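Local coordinates for protein FimX (PDB 3HV9) that belongs to the EAL-domain family and is represented here by its EAL domain, which has the TIM-barrel-like alpha/beta fold of that family, at residues A[16-21]-A[68-73]; A[28-33]-A[52-57]; A[47-52]-A[105-110]. One frame throughout, in Å; residues are numbered along the deposited sequence.

Interaction 1. Residues A[16-21]-A[68-73]; sequences DVIAIL and LHAAKE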
ATOM      1  N   ASP A  16      -5.713 -26.549  -2.912  1.00 34.19           N
ATOM      2  CA  ASP A  16      -4.281 -26.420  -2.670  1.00 30.76           C
ATOM      3  C   ASP A  16      -3.884 -24.974  -2.995  1.00 41.84           C
ATOM      4  O   ASP A  16      -3.775 -24.590  -4.166  1.00 42.78           O
ATOM      5  CB  ASP A  16      -3.552 -27.400  -3.575  1.00 29.02           C
ATOM      6  CG  ASP A  16      -2.055 -27.308  -3.452  1.00 40.96           C
ATOM      7  OD1 ASP A  16      -1.400 -28.288  -3.843  1.00 49.59           O
ATOM      8  OD2 ASP A  16      -1.531 -26.276  -2.984  1.00 40.75           O
ATOM      9  N   VAL A  17      -3.697 -24.165  -1.959  1.00 40.06           N
ATOM     10  CA  VAL A  17      -3.547 -22.734  -2.144  1.00 37.23           C
ATOM     11  C   VAL A  17      -2.249 -22.399  -2.860  1.00 43.35           C
ATOM     12  O   VAL A  17      -2.166 -21.400  -3.586  1.00 37.61           O
ATOM     13  CB  VAL A  17      -3.647 -21.956  -0.811  1.00 38.55           C
ATOM     14  CG1 VAL A  17      -3.336 -20.469  -1.028  1.00 25.73           C
ATOM     15  CG2 VAL A  17      -5.035 -22.122  -0.197  1.00 33.32           C
ATOM     16  N   ILE A  18      -1.231 -23.226  -2.658  1.00 40.36           N
ATOM     17  CA  ILE A  18       0.023 -23.010  -3.373  1.00 39.86           C
ATOM     18  C   ILE A  18      -0.193 -23.163  -4.882  1.00 41.88           C
ATOM     19  O   ILE A  18       0.274 -22.336  -5.664  1.00 42.54           O
ATOM     20  CB  ILE A  18       1.156 -23.901  -2.850  1.00 49.95           C
ATOM     21  CG1 ILE A  18       1.477 -23.517  -1.397  1.00 46.16           C
ATOM     22  CG2 ILE A  18       2.399 -23.766  -3.740  1.00 44.35           C
ATOM     23  CD1 ILE A  18       2.567 -24.354  -0.760  1.00 33.29           C
ATOM     24  N   ALA A  19      -0.930 -24.195  -5.283  1.00 42.65           N
ATOM     25  CA  ALA A  19      -1.288 -24.363  -6.685  1.00 38.45           C
ATOM     26  C   ALA A  19      -2.158 -23.209  -7.151  1.00 48.95           C
ATOM     27  O   ALA A  19      -1.973 -22.698  -8.258  1.00 45.77           O
ATOM     28  CB  ALA A  19      -2.013 -25.667  -6.903  1.00 40.27           C
ATOM     29  N   ILE A  20      -3.120 -22.808  -6.321  1.00 34.11           N
ATOM     30  CA  ILE A  20      -3.988 -21.697  -6.700  1.00 41.15           C
ATOM     31  C   ILE A  20      -3.157 -20.441  -6.994  1.00 35.50           C
ATOM     32  O   ILE A  20      -3.415 -19.728  -7.958  1.00 44.09           O
ATOM     33  CB  ILE A  20      -5.008 -21.377  -5.616  1.00 28.40           C
ATOM     34  CG1 ILE A  20      -6.038 -22.497  -5.507  1.00 39.85           C
ATOM     35  CG2 ILE A  20      -5.698 -20.054  -5.928  1.00 29.54           C
ATOM     36  CD1 ILE A  20      -6.971 -22.330  -4.326  1.00 26.22           C
ATOM     37  N   LEU A  21      -2.157 -20.191  -6.150  1.00 30.55           N
ATOM     38  CA  LEU A  21      -1.274 -19.042  -6.282  1.00 30.96           C
ATOM     39  C   LEU A  21      -0.416 -19.134  -7.548  1.00 43.99           C
ATOM     40  O   LEU A  21      -0.241 -18.155  -8.262  1.00 37.21           O
ATOM     41  CB  LEU A  21      -0.355 -18.943  -5.065  1.00 29.84           C
ATOM     42  CG  LEU A  21      -0.947 -18.270  -3.833  1.00 38.94           C
ATOM     43  CD1 LEU A  21      -0.066 -18.477  -2.612  1.00 35.10           C
ATOM     44  CD2 LEU A  21      -1.140 -16.799  -4.103  1.00 31.44           C
ATOM     45  N   LEU A  68      -1.489 -15.469   2.012  1.00 40.65           N
ATOM     46  CA  LEU A  68      -0.226 -14.871   2.440  1.00 34.16           C
ATOM     47  C   LEU A  68       0.705 -15.951   3.015  1.00 46.10           C
ATOM     48  O   LEU A  68       1.868 -16.048   2.643  1.00 45.67           O
ATOM     49  CB  LEU A  68      -0.477 -13.755   3.454  1.00 42.25           C
ATOM     50  CG  LEU A  68      -0.535 -12.319   2.902  1.00 63.16           C
ATOM     51  CD1 LEU A  68      -0.716 -12.289   1.396  1.00 58.87           C
ATOM     52  CD2 LEU A  68      -1.627 -11.500   3.596  1.00 68.89           C
ATOM     53  N   HIS A  69       0.165 -16.780   3.903  1.00 49.51           N
ATOM     54  CA  HIS A  69       0.923 -17.855   4.527  1.00 41.39           C
ATOM     55  C   HIS A  69       1.486 -18.826   3.480  1.00 40.05           C
ATOM     56  O   HIS A  69       2.659 -19.188   3.499  1.00 38.60           O
ATOM     57  CB  HIS A  69       0.014 -18.605   5.526  1.00 44.38           C
ATOM     58  CG  HIS A  69       0.751 -19.506   6.464  1.00 39.46           C
ATOM     59  ND1 HIS A  69       1.102 -19.126   7.743  1.00 37.88           N
ATOM     60  CD2 HIS A  69       1.211 -20.772   6.307  1.00 47.16           C
ATOM     61  CE1 HIS A  69       1.747 -20.116   8.332  1.00 49.55           C
ATOM     62  NE2 HIS A  69       1.832 -21.126   7.481  1.00 48.22           N
ATOM     63  N   ALA A  70       0.637 -19.253   2.559  1.00 38.75           N
ATOM     64  CA  ALA A  70       1.059 -20.195   1.544  1.00 38.56           C
ATOM     65  C   ALA A  70       2.099 -19.547   0.601  1.00 54.31           C
ATOM     66  O   ALA A  70       2.988 -20.211   0.072  1.00 42.97           O
ATOM     67  CB  ALA A  70      -0.145 -20.682   0.770  1.00 35.67           C
ATOM     68  N   ALA A  71       1.996 -18.241   0.406  1.00 44.22           N
ATOM     69  CA  ALA A  71       2.946 -17.547  -0.448  1.00 47.27           C
ATOM     70  C   ALA A  71       4.362 -17.600   0.132  1.00 47.97           C
ATOM     71  O   ALA A  71       5.312 -17.938  -0.579  1.00 55.79           O
ATOM     72  CB  ALA A  71       2.500 -16.102  -0.700  1.00 40.25           C
ATOM     73  N   LYS A  72       4.511 -17.280   1.415  1.00 52.58           N
ATOM     74  CA  LYS A  72       5.835 -17.333   2.046  1.00 48.11           C
ATOM     75  C   LYS A  72       6.434 -18.725   1.884  1.00 57.89           C
ATOM     76  O   LYS A  72       7.586 -18.873   1.479  1.00 63.68           O
ATOM     77  CB  LYS A  72       5.767 -16.974   3.534  1.00 45.64           C
ATOM     78  CG  LYS A  72       5.183 -15.596   3.836  1.00 56.90           C
ATOM     79  CD  LYS A  72       5.082 -15.371   5.346  1.00 80.75           C
ATOM     80  CE  LYS A  72       4.039 -14.309   5.714  1.00 83.28           C
ATOM     81  NZ  LYS A  72       4.572 -12.918   5.587  1.00 83.13           N
ATOM     82  N   GLU A  73       5.624 -19.737   2.185  1.00 49.29           N
ATOM     83  CA  GLU A  73       6.039 -21.141   2.155  1.00 50.84           C
ATOM     84  C   GLU A  73       6.501 -21.624   0.774  1.00 54.10           C
ATOM     85  O   GLU A  73       7.447 -22.407   0.664  1.00 57.00           O
ATOM     86  CB  GLU A  73       4.901 -22.023   2.683  1.00 41.85           C
ATOM     87  CG  GLU A  73       5.054 -23.517   2.415  1.00 52.72           C
ATOM     88  CD  GLU A  73       3.951 -24.360   3.079  1.00 69.26           C
ATOM     89  OE1 GLU A  73       3.836 -25.562   2.750  1.00 48.27           O
ATOM     90  OE2 GLU A  73       3.201 -23.821   3.926  1.00 56.56           O
TER
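In Ile18 the first torsion sets CG1 opposite the carbonyl carbon (chi1 -65°), and a fully extended second torsion (chi2 179°) carries CD1 out to Glu73. Through this side chain and its neighbours, helix 17-24 packs on helix 64-73 of the EAL domain, the two short segments crossing nearly at right angles (-81°). At such a steep crossing only a small patch can touch, and Ala70 suits its centre because a lone methyl fits between the helices, whose axes come to 9.2 Å, without holding them further apart. Its CB meets Val17 CG1 at 3.7 Å and Ile18 CG1 at 3.9 Å. Val17, Ile18 and Leu21 all reach this methyl. Leu21, one turn after Val17, extends the apolar patch inward: its CD1 lies 4.0 Å from Ala71 CB, and Ile80 of helix 77-97 packs against both residues. Toward solvent, the extended Glu73 side chain crosses that of Ile18 at about a right angle, so that CD1 meets CG and the carboxylate, with OE1 nearest at 3.9 Å; Glu suits this exposed rim because its charged end can still face solvent. The start of helix 17-24 is closed by Asp16 as N-cap: Ala19 N donates to Asp16 OD2 over 3.2 Å, approaching from above the carboxylate plane.

Interaction 2. Residues A[28-33]-A[52-57]; sequences NSFRLL and LRLLNP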
ATOM      1  N   ASN A  28      -4.085 -14.296 -14.351  1.00 34.73           N
ATOM      2  CA  ASN A  28      -4.766 -13.139 -13.750  1.00 34.77           C
ATOM      3  C   ASN A  28      -5.941 -13.511 -12.845  1.00 45.18           C
ATOM      4  O   ASN A  28      -6.998 -12.887 -12.906  1.00 37.23           O
ATOM      5  CB  ASN A  28      -5.265 -12.162 -14.824  1.00 31.75           C
ATOM      6  CG  ASN A  28      -4.130 -11.418 -15.513  1.00 50.79           C
ATOM      7  OD1 ASN A  28      -3.097 -11.118 -14.906  1.00 43.45           O
ATOM      8  ND2 ASN A  28      -4.322 -11.118 -16.790  1.00 38.09           N
ATOM      9  N   SER A  29      -5.762 -14.521 -12.010  1.00 38.97           N
ATOM     10  CA  SER A  29      -6.817 -14.899 -11.081  1.00 38.00           C
ATOM     11  C   SER A  29      -6.691 -14.135  -9.773  1.00 35.55           C
ATOM     12  O   SER A  29      -7.389 -14.428  -8.791  1.00 45.98           O
ATOM     13  CB  SER A  29      -6.819 -16.414 -10.834  1.00 39.09           C
ATOM     14  OG  SER A  29      -7.018 -17.107 -12.057  1.00 43.42           O
ATOM     15  N   PHE A  30      -5.789 -13.163  -9.747  1.00 46.98           N
ATOM     16  CA  PHE A  30      -5.810 -12.192  -8.669  1.00 39.19           C
ATOM     17  C   PHE A  30      -6.820 -11.119  -9.027  1.00 40.39           C
ATOM     18  O   PHE A  30      -7.280 -11.018 -10.162  1.00 48.14           O
ATOM     19  CB  PHE A  30      -4.446 -11.544  -8.441  1.00 35.16           C
ATOM     20  CG  PHE A  30      -3.440 -12.463  -7.842  1.00 49.18           C
ATOM     21  CD1 PHE A  30      -3.452 -12.731  -6.489  1.00 35.22           C
ATOM     22  CD2 PHE A  30      -2.472 -13.056  -8.631  1.00 39.31           C
ATOM     23  CE1 PHE A  30      -2.531 -13.595  -5.935  1.00 38.90           C
ATOM     24  CE2 PHE A  30      -1.544 -13.919  -8.081  1.00 38.74           C
ATOM     25  CZ  PHE A  30      -1.571 -14.192  -6.735  1.00 40.26           C
ATOM     26  N   ARG A  31      -7.163 -10.325  -8.030  1.00 39.99           N
ATOM     27  CA  ARG A  31      -8.097  -9.224  -8.193  0.52 44.56           C
ATOM     28  C   ARG A  31      -7.554  -8.046  -7.396  1.00 42.21           C
ATOM     29  O   ARG A  31      -7.231  -8.186  -6.212  1.00 40.55           O
ATOM     30  CB  ARG A  31      -9.474  -9.609  -7.648  0.52 47.78           C
ATOM     31  CG  ARG A  31     -10.584  -8.644  -8.025  0.52 51.86           C
ATOM     32  CD  ARG A  31     -11.443  -9.192  -9.168  0.52 62.67           C
ATOM     33  NE  ARG A  31     -10.656  -9.862 -10.200  0.52 49.68           N
ATOM     34  CZ  ARG A  31     -11.169 -10.709 -11.086  0.52 61.65           C
ATOM     35  NH1 ARG A  31     -10.388 -11.289 -11.990  0.52 40.63           N
ATOM     36  NH2 ARG A  31     -12.468 -10.983 -11.057  0.52 61.37           N
ATOM     37  N   LEU A  32      -7.460  -6.896  -8.038  1.00 37.79           N
ATOM     38  CA  LEU A  32      -6.976  -5.710  -7.380  1.00 41.54           C
ATOM     39  C   LEU A  32      -8.176  -4.943  -6.872  1.00 35.98           C
ATOM     40  O   LEU A  32      -9.185  -4.844  -7.561  1.00 34.44           O
ATOM     41  CB  LEU A  32      -6.194  -4.864  -8.377  1.00 36.39           C
ATOM     42  CG  LEU A  32      -4.678  -4.776  -8.244  1.00 49.08           C
ATOM     43  CD1 LEU A  32      -4.083  -5.906  -7.417  1.00 36.47           C
ATOM     44  CD2 LEU A  32      -4.077  -4.712  -9.616  1.00 40.78           C
ATOM     45  N   LEU A  33      -8.071  -4.403  -5.665  1.00 30.32           N
ATOM     46  CA  LEU A  33      -9.097  -3.501  -5.170  1.00 37.15           C
ATOM     47  C   LEU A  33      -8.418  -2.189  -4.865  1.00 30.76           C
ATOM     48  O   LEU A  33      -7.193  -2.154  -4.698  1.00 32.03           O
ATOM     49  CB  LEU A  33      -9.760  -4.067  -3.903  1.00 32.20           C
ATOM     50  CG  LEU A  33     -10.440  -5.438  -3.961  1.00 47.81           C
ATOM     51  CD1 LEU A  33     -10.858  -5.864  -2.566  1.00 48.31           C
ATOM     52  CD2 LEU A  33     -11.646  -5.405  -4.859  1.00 37.52           C
ATOM     53  N   LEU A  52      -4.857  -6.455  -2.461  1.00 30.12           N
ATOM     54  CA  LEU A  52      -4.819  -7.643  -3.278  1.00 35.79           C
ATOM     55  C   LEU A  52      -5.818  -8.665  -2.753  1.00 37.34           C
ATOM     56  O   LEU A  52      -5.912  -8.887  -1.546  1.00 36.67           O
ATOM     57  CB  LEU A  52      -3.401  -8.228  -3.272  1.00 32.17           C
ATOM     58  CG  LEU A  52      -3.233  -9.500  -4.104  1.00 31.46           C
ATOM     59  CD1 LEU A  52      -3.350  -9.205  -5.580  1.00 24.95           C
ATOM     60  CD2 LEU A  52      -1.927 -10.164  -3.792  1.00 37.76           C
ATOM     61  N   ARG A  53      -6.568  -9.265  -3.667  1.00 32.38           N
ATOM     62  CA  ARG A  53      -7.394 -10.426  -3.350  1.00 33.32           C
ATOM     63  C   ARG A  53      -7.096 -11.565  -4.320  1.00 34.89           C
ATOM     64  O   ARG A  53      -6.697 -11.339  -5.467  1.00 36.66           O
ATOM     65  CB  ARG A  53      -8.878 -10.066  -3.422  1.00 32.96           C
ATOM     66  CG  ARG A  53      -9.289  -8.914  -2.464  1.00 44.28           C
ATOM     67  CD  ARG A  53      -9.204  -9.299  -0.968  1.00 51.41           C
ATOM     68  NE  ARG A  53      -9.724  -8.240  -0.091  1.00 43.17           N
ATOM     69  CZ  ARG A  53      -8.958  -7.365   0.556  1.00 62.51           C
ATOM     70  NH1 ARG A  53      -7.634  -7.427   0.441  1.00 44.21           N
ATOM     71  NH2 ARG A  53      -9.511  -6.427   1.318  1.00 50.71           N
ATOM     72  N   LEU A  54      -7.288 -12.786  -3.849  1.00 34.08           N
ATOM     73  CA  LEU A  54      -7.127 -13.976  -4.662  1.00 31.37           C
ATOM     74  C   LEU A  54      -8.448 -14.710  -4.737  1.00 36.56           C
ATOM     75  O   LEU A  54      -9.112 -14.941  -3.708  1.00 36.29           O
ATOM     76  CB  LEU A  54      -6.083 -14.886  -4.025  1.00 31.92           C
ATOM     77  CG  LEU A  54      -5.880 -16.302  -4.573  1.00 37.31           C
ATOM     78  CD1 LEU A  54      -5.354 -16.249  -5.986  1.00 34.24           C
ATOM     79  CD2 LEU A  54      -4.896 -17.051  -3.680  1.00 26.04           C
ATOM     80  N   LEU A  55      -8.829 -15.076  -5.954  1.00 37.26           N
ATOM     81  CA  LEU A  55     -10.002 -15.899  -6.184  1.00 30.06           C
ATOM     82  C   LEU A  55      -9.550 -17.314  -6.475  1.00 38.47           C
ATOM     83  O   LEU A  55      -8.554 -17.513  -7.168  1.00 37.17           O
ATOM     84  CB  LEU A  55     -10.823 -15.374  -7.359  1.00 41.58           C
ATOM     85  CG  LEU A  55     -11.613 -14.075  -7.154  1.00 45.41           C
ATOM     86  CD1 LEU A  55     -12.336 -14.087  -5.841  1.00 46.82           C
ATOM     87  CD2 LEU A  55     -10.676 -12.907  -7.204  1.00 67.24           C
ATOM     88  N   ASN A  56     -10.252 -18.294  -5.908  1.00 33.64           N
ATOM     89  CA  ASN A  56     -10.036 -19.677  -6.305  1.00 39.36           C
ATOM     90  C   ASN A  56     -10.795 -19.975  -7.583  1.00 42.83           C
ATOM     91  O   ASN A  56     -11.566 -19.139  -8.050  1.00 41.18           O
ATOM     92  CB  ASN A  56     -10.419 -20.650  -5.198  1.00 33.32           C
ATOM     93  CG  ASN A  56     -11.911 -20.707  -4.957  1.00 51.28           C
ATOM     94  OD1 ASN A  56     -12.715 -20.300  -5.798  1.00 46.83           O
ATOM     95  ND2 ASN A  56     -12.289 -21.234  -3.802  1.00 36.51           N
ATOM     96  N   PRO A  57     -10.551 -21.150  -8.177  1.00 47.63           N
ATOM     97  CA  PRO A  57     -11.169 -21.421  -9.476  1.00 40.71           C
ATOM     98  C   PRO A  57     -12.690 -21.308  -9.440  1.00 48.22           C
ATOM     99  O   PRO A  57     -13.292 -20.921 -10.433  1.00 51.84           O
ATOM    100  CB  PRO A  57     -10.722 -22.846  -9.773  1.00 45.39           C
ATOM    101  CG  PRO A  57      -9.346 -22.920  -9.137  1.00 45.51           C
ATOM    102  CD  PRO A  57      -9.478 -22.114  -7.863  1.00 44.46           C
TER
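The carbonyl oxygen of Arg53 is held by Arg31 N, 2.8 Å away, and also receives a CA-H...O contact from Phe30 CA at 3.4 Å. In return Arg53 N donates to Arg31 O, again over 2.8 Å, which makes Arg31 and Arg53 a hydrogen-bonded pair of an antiparallel beta hairpin. A third bond, Leu55 N to Ser29 O at 3.2 Å, continues the pairing beyond Phe30 and Leu54. Phe30 with Leu54 and Leu32 with Leu52 form the flanking non-hydrogen-bonded pairs, and their side chains share one face. There the flat Phe30 ring offers a broad apolar surface: Leu54 CD1 sits over it in a CH-pi contact, 4.3 Å from the centroid, while Leu52 CD1 comes obliquely to Phe30 CD1 at 3.6 Å. The Leu52 CG is anti to its own N (chi1 180°), which swings the branch toward the ring and toward Leu32 CD1. On the other face, Leu33 CD1 presses on Arg53 CG at 3.4 Å and lies over one face of the guanidinium. Arginine fits this border because its chain is apolar while its tip stays polar: Arg53 NH1 donates to Leu52 O in the guanidinium plane, over 3.0 Å, and NE makes a long, weak ion pair with Glu61. The face bearing Phe30, Leu32, Leu52 and Leu54 is roofed by helices: Ala24 of helix 17-24 packs on Phe30 and Leu54, Phe67 of helix 64-73 on Leu52 and Leu54, and Trp83 of helix 77-97 on Phe30 and Leu32.

Interaction 3. Residues A[47-52]-A[105-110]; sequences NYEVLL and FVHLSS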
ATOM      1  N   ASN A  47      -5.681   9.866  -5.022  1.00 31.58           N
ATOM      2  CA  ASN A  47      -4.897   8.855  -4.315  1.00 31.98           C
ATOM      3  C   ASN A  47      -5.683   7.591  -3.955  1.00 46.99           C
ATOM      4  O   ASN A  47      -6.702   7.670  -3.274  1.00 35.72           O
ATOM      5  CB  ASN A  47      -4.330   9.451  -3.024  1.00 33.74           C
ATOM      6  CG  ASN A  47      -3.420  10.648  -3.274  1.00 46.38           C
ATOM      7  OD1 ASN A  47      -3.740  11.778  -2.902  1.00 43.24           O
ATOM      8  ND2 ASN A  47      -2.285  10.400  -3.898  1.00 33.74           N
ATOM      9  N   TYR A  48      -5.198   6.434  -4.401  1.00 32.87           N
ATOM     10  CA  TYR A  48      -5.771   5.153  -4.012  1.00 35.81           C
ATOM     11  C   TYR A  48      -4.707   4.218  -3.482  1.00 36.09           C
ATOM     12  O   TYR A  48      -3.594   4.167  -4.018  1.00 35.91           O
ATOM     13  CB  TYR A  48      -6.367   4.456  -5.205  1.00 28.06           C
ATOM     14  CG  TYR A  48      -7.628   5.042  -5.778  1.00 39.35           C
ATOM     15  CD1 TYR A  48      -8.872   4.569  -5.371  1.00 38.19           C
ATOM     16  CD2 TYR A  48      -7.583   6.019  -6.770  1.00 29.12           C
ATOM     17  CE1 TYR A  48     -10.052   5.067  -5.920  1.00 30.92           C
ATOM     18  CE2 TYR A  48      -8.758   6.525  -7.339  1.00 30.51           C
ATOM     19  CZ  TYR A  48      -9.985   6.038  -6.905  1.00 45.72           C
ATOM     20  OH  TYR A  48     -11.157   6.503  -7.429  1.00 42.40           O
ATOM     21  N   GLU A  49      -5.057   3.460  -2.446  1.00 29.92           N
ATOM     22  CA  GLU A  49      -4.217   2.357  -1.990  1.00 34.80           C
ATOM     23  C   GLU A  49      -4.691   1.117  -2.719  1.00 34.67           C
ATOM     24  O   GLU A  49      -5.900   0.894  -2.839  1.00 32.84           O
ATOM     25  CB  GLU A  49      -4.354   2.140  -0.484  1.00 30.59           C
ATOM     26  CG  GLU A  49      -3.424   1.044   0.067  1.00 30.45           C
ATOM     27  CD  GLU A  49      -3.694   0.736   1.527  1.00 44.33           C
ATOM     28  OE1 GLU A  49      -4.666   1.309   2.081  1.00 35.83           O
ATOM     29  OE2 GLU A  49      -2.937  -0.066   2.123  1.00 33.69           O
ATOM     30  N   VAL A  50      -3.760   0.322  -3.233  1.00 34.88           N
ATOM     31  CA  VAL A  50      -4.160  -0.937  -3.853  1.00 33.55           C
ATOM     32  C   VAL A  50      -4.083  -2.127  -2.899  1.00 36.53           C
ATOM     33  O   VAL A  50      -3.201  -2.227  -2.045  1.00 27.10           O
ATOM     34  CB  VAL A  50      -3.555  -1.172  -5.280  1.00 41.12           C
ATOM     35  CG1 VAL A  50      -2.541  -0.122  -5.622  1.00 30.86           C
ATOM     36  CG2 VAL A  50      -3.043  -2.599  -5.471  1.00 28.00           C
ATOM     37  N   LEU A  51      -5.087  -2.983  -3.011  1.00 28.97           N
ATOM     38  CA  LEU A  51      -5.269  -4.102  -2.098  1.00 43.86           C
ATOM     39  C   LEU A  51      -5.420  -5.364  -2.935  1.00 32.56           C
ATOM     40  O   LEU A  51      -5.997  -5.346  -4.021  1.00 36.41           O
ATOM     41  CB  LEU A  51      -6.509  -3.875  -1.230  1.00 28.19           C
ATOM     42  CG  LEU A  51      -6.485  -2.652  -0.293  1.00 35.68           C
ATOM     43  CD1 LEU A  51      -7.793  -2.524   0.461  1.00 28.54           C
ATOM     44  CD2 LEU A  51      -5.334  -2.714   0.712  1.00 32.22           C
ATOM     45  N   LEU A  52      -4.857  -6.455  -2.461  1.00 30.12           N
ATOM     46  CA  LEU A  52      -4.819  -7.643  -3.278  1.00 35.79           C
ATOM     47  C   LEU A  52      -5.818  -8.665  -2.753  1.00 37.34           C
ATOM     48  O   LEU A  52      -5.912  -8.887  -1.546  1.00 36.67           O
ATOM     49  CB  LEU A  52      -3.401  -8.228  -3.272  1.00 32.17           C
ATOM     50  CG  LEU A  52      -3.233  -9.500  -4.104  1.00 31.46           C
ATOM     51  CD1 LEU A  52      -3.350  -9.205  -5.580  1.00 24.95           C
ATOM     52  CD2 LEU A  52      -1.927 -10.164  -3.792  1.00 37.76           C
ATOM     53  N   PHE A 105      -0.807   3.836  -4.053  1.00 35.98           N
ATOM     54  CA  PHE A 105       0.024   3.343  -2.969  1.00 27.05           C
ATOM     55  C   PHE A 105       0.072   1.814  -3.082  1.00 34.47           C
ATOM     56  O   PHE A 105      -0.961   1.147  -3.038  1.00 37.00           O
ATOM     57  CB  PHE A 105      -0.587   3.767  -1.617  1.00 32.82           C
ATOM     58  CG  PHE A 105      -0.424   5.236  -1.315  1.00 32.88           C
ATOM     59  CD1 PHE A 105       0.368   5.658  -0.263  1.00 31.72           C
ATOM     60  CD2 PHE A 105      -1.045   6.184  -2.094  1.00 29.22           C
ATOM     61  CE1 PHE A 105       0.534   7.003   0.009  1.00 37.56           C
ATOM     62  CE2 PHE A 105      -0.889   7.540  -1.836  1.00 42.43           C
ATOM     63  CZ  PHE A 105      -0.105   7.953  -0.773  1.00 28.80           C
ATOM     64  N   VAL A 106       1.266   1.259  -3.224  1.00 37.42           N
ATOM     65  CA  VAL A 106       1.415  -0.172  -3.477  1.00 29.32           C
ATOM     66  C   VAL A 106       2.263  -0.786  -2.363  1.00 39.23           C
ATOM     67  O   VAL A 106       3.307  -0.246  -1.987  1.00 37.85           O
ATOM     68  CB  VAL A 106       2.073  -0.429  -4.873  1.00 38.89           C
ATOM     69  CG1 VAL A 106       2.286  -1.923  -5.127  1.00 30.12           C
ATOM     70  CG2 VAL A 106       1.228   0.178  -5.983  1.00 31.96           C
ATOM     71  N   HIS A 107       1.805  -1.907  -1.826  1.00 30.79           N
ATOM     72  CA  HIS A 107       2.510  -2.567  -0.741  1.00 40.81           C
ATOM     73  C   HIS A 107       3.712  -3.323  -1.262  1.00 40.15           C
ATOM     74  O   HIS A 107       3.679  -3.916  -2.340  1.00 40.55           O
ATOM     75  CB  HIS A 107       1.609  -3.595  -0.042  1.00 37.54           C
ATOM     76  CG  HIS A 107       0.333  -3.034   0.505  1.00 50.64           C
ATOM     77  ND1 HIS A 107      -0.550  -3.789   1.255  1.00 58.18           N
ATOM     78  CD2 HIS A 107      -0.216  -1.797   0.416  1.00 46.09           C
ATOM     79  CE1 HIS A 107      -1.583  -3.045   1.596  1.00 49.37           C
ATOM     80  NE2 HIS A 107      -1.410  -1.831   1.100  1.00 48.82           N
ATOM     81  N   LEU A 108       4.760  -3.339  -0.458  1.00 36.52           N
ATOM     82  CA  LEU A 108       5.864  -4.241  -0.672  1.00 38.66           C
ATOM     83  C   LEU A 108       5.968  -5.144   0.528  1.00 37.20           C
ATOM     84  O   LEU A 108       5.982  -4.669   1.656  1.00 38.70           O
ATOM     85  CB  LEU A 108       7.165  -3.460  -0.808  1.00 33.47           C
ATOM     86  CG  LEU A 108       7.246  -2.662  -2.093  1.00 40.21           C
ATOM     87  CD1 LEU A 108       8.550  -1.886  -2.156  1.00 43.14           C
ATOM     88  CD2 LEU A 108       7.101  -3.608  -3.266  1.00 32.42           C
ATOM     89  N   SER A 109       6.058  -6.447   0.282  1.00 33.30           N
ATOM     90  CA  SER A 109       6.364  -7.401   1.339  1.00 37.09           C
ATOM     91  C   SER A 109       7.835  -7.279   1.773  1.00 44.62           C
ATOM     92  O   SER A 109       8.632  -6.595   1.119  1.00 39.55           O
ATOM     93  CB  SER A 109       6.098  -8.814   0.831  1.00 35.65           C
ATOM     94  OG  SER A 109       6.985  -9.099  -0.234  1.00 51.85           O
ATOM     95  N   SER A 110       8.194  -7.933   2.879  1.00 48.68           N
ATOM     96  CA  SER A 110       9.576  -7.900   3.358  1.00 49.71           C
ATOM     97  C   SER A 110      10.475  -8.635   2.380  1.00 45.52           C
ATOM     98  O   SER A 110      11.616  -8.250   2.168  1.00 45.78           O
ATOM     99  CB  SER A 110       9.705  -8.534   4.742  1.00 46.40           C
ATOM    100  OG  SER A 110       9.197  -9.858   4.733  1.00 47.30           O
TER
HETATM  101  O   HOH W   1      -0.524  -3.148  -2.658  1.00 34.88           O
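Glu49 CB lies 4.3 Å from Phe105 CB, its partner in the parallel bridge between strands 46-54 and 102-107. From there CG stands anti to the backbone N (chi1 -176°) and the chain runs on extended, so that CG passes His107 NE2 at 3.7 Å and the carboxylate arrives at the edge of the imidazole. At the tip OE2 accepts a short bond of 2.5 Å from His107 NE2, on the anti side of the carboxylate and close to the ring plane. OE2 also accepts from Gln139 NE2 and a glycerol, while OE1 takes Lys190 in a salt bridge and Gln245 as a further donor; a carboxylate, with two oxygens rich in lone pairs, can serve so many donors at once. Glu49 opens the Glu-Val-Leu sequence that stands in this protein for the Glu-Ala-Leu signature of EAL domains, and it points into the interior of the TIM-like barrel, close to the centre of the chain. The backbones pair beside it: Phe105 N donates to Tyr48 O over 2.8 Å, and Val50 N to Phe105 O over 2.9 Å. Beyond this the strands diverge, and a water bridges the gap, donating to Val50 O and accepting from His107 N at 2.8 Å. Val50 and Val106, beta-branched residues well suited to strands, lie side by side beneath helix 77-97, with Val50 CG1 3.8 Å from Val106 CG2. Leu51 CD2 comes obliquely to the His107 ring, while Val50 O lies over one of its faces.

In the fold
From the N terminus the chain passes through helix 17-24, runs out along strand 30-39 and returns along strand 46-54, where interaction 2 closes the hairpin. Helix 64-73 then comes back to helix 17-24 in interaction 1, closing a larger loop in which interaction 2 is nested. Interaction 3 starts from 47-52, inside both loops, and ends on strand 102-107 beyond them, so it crosses the other two. Interactions 2 and 3 share Leu52 and join three neighbouring strands of one sheet, whereas interaction 1 joins two helices beside it. Leu21 CD2 links helices to hairpin, lying 3.7 Å from Phe30 CZ; interactions 1 and 3 do not touch.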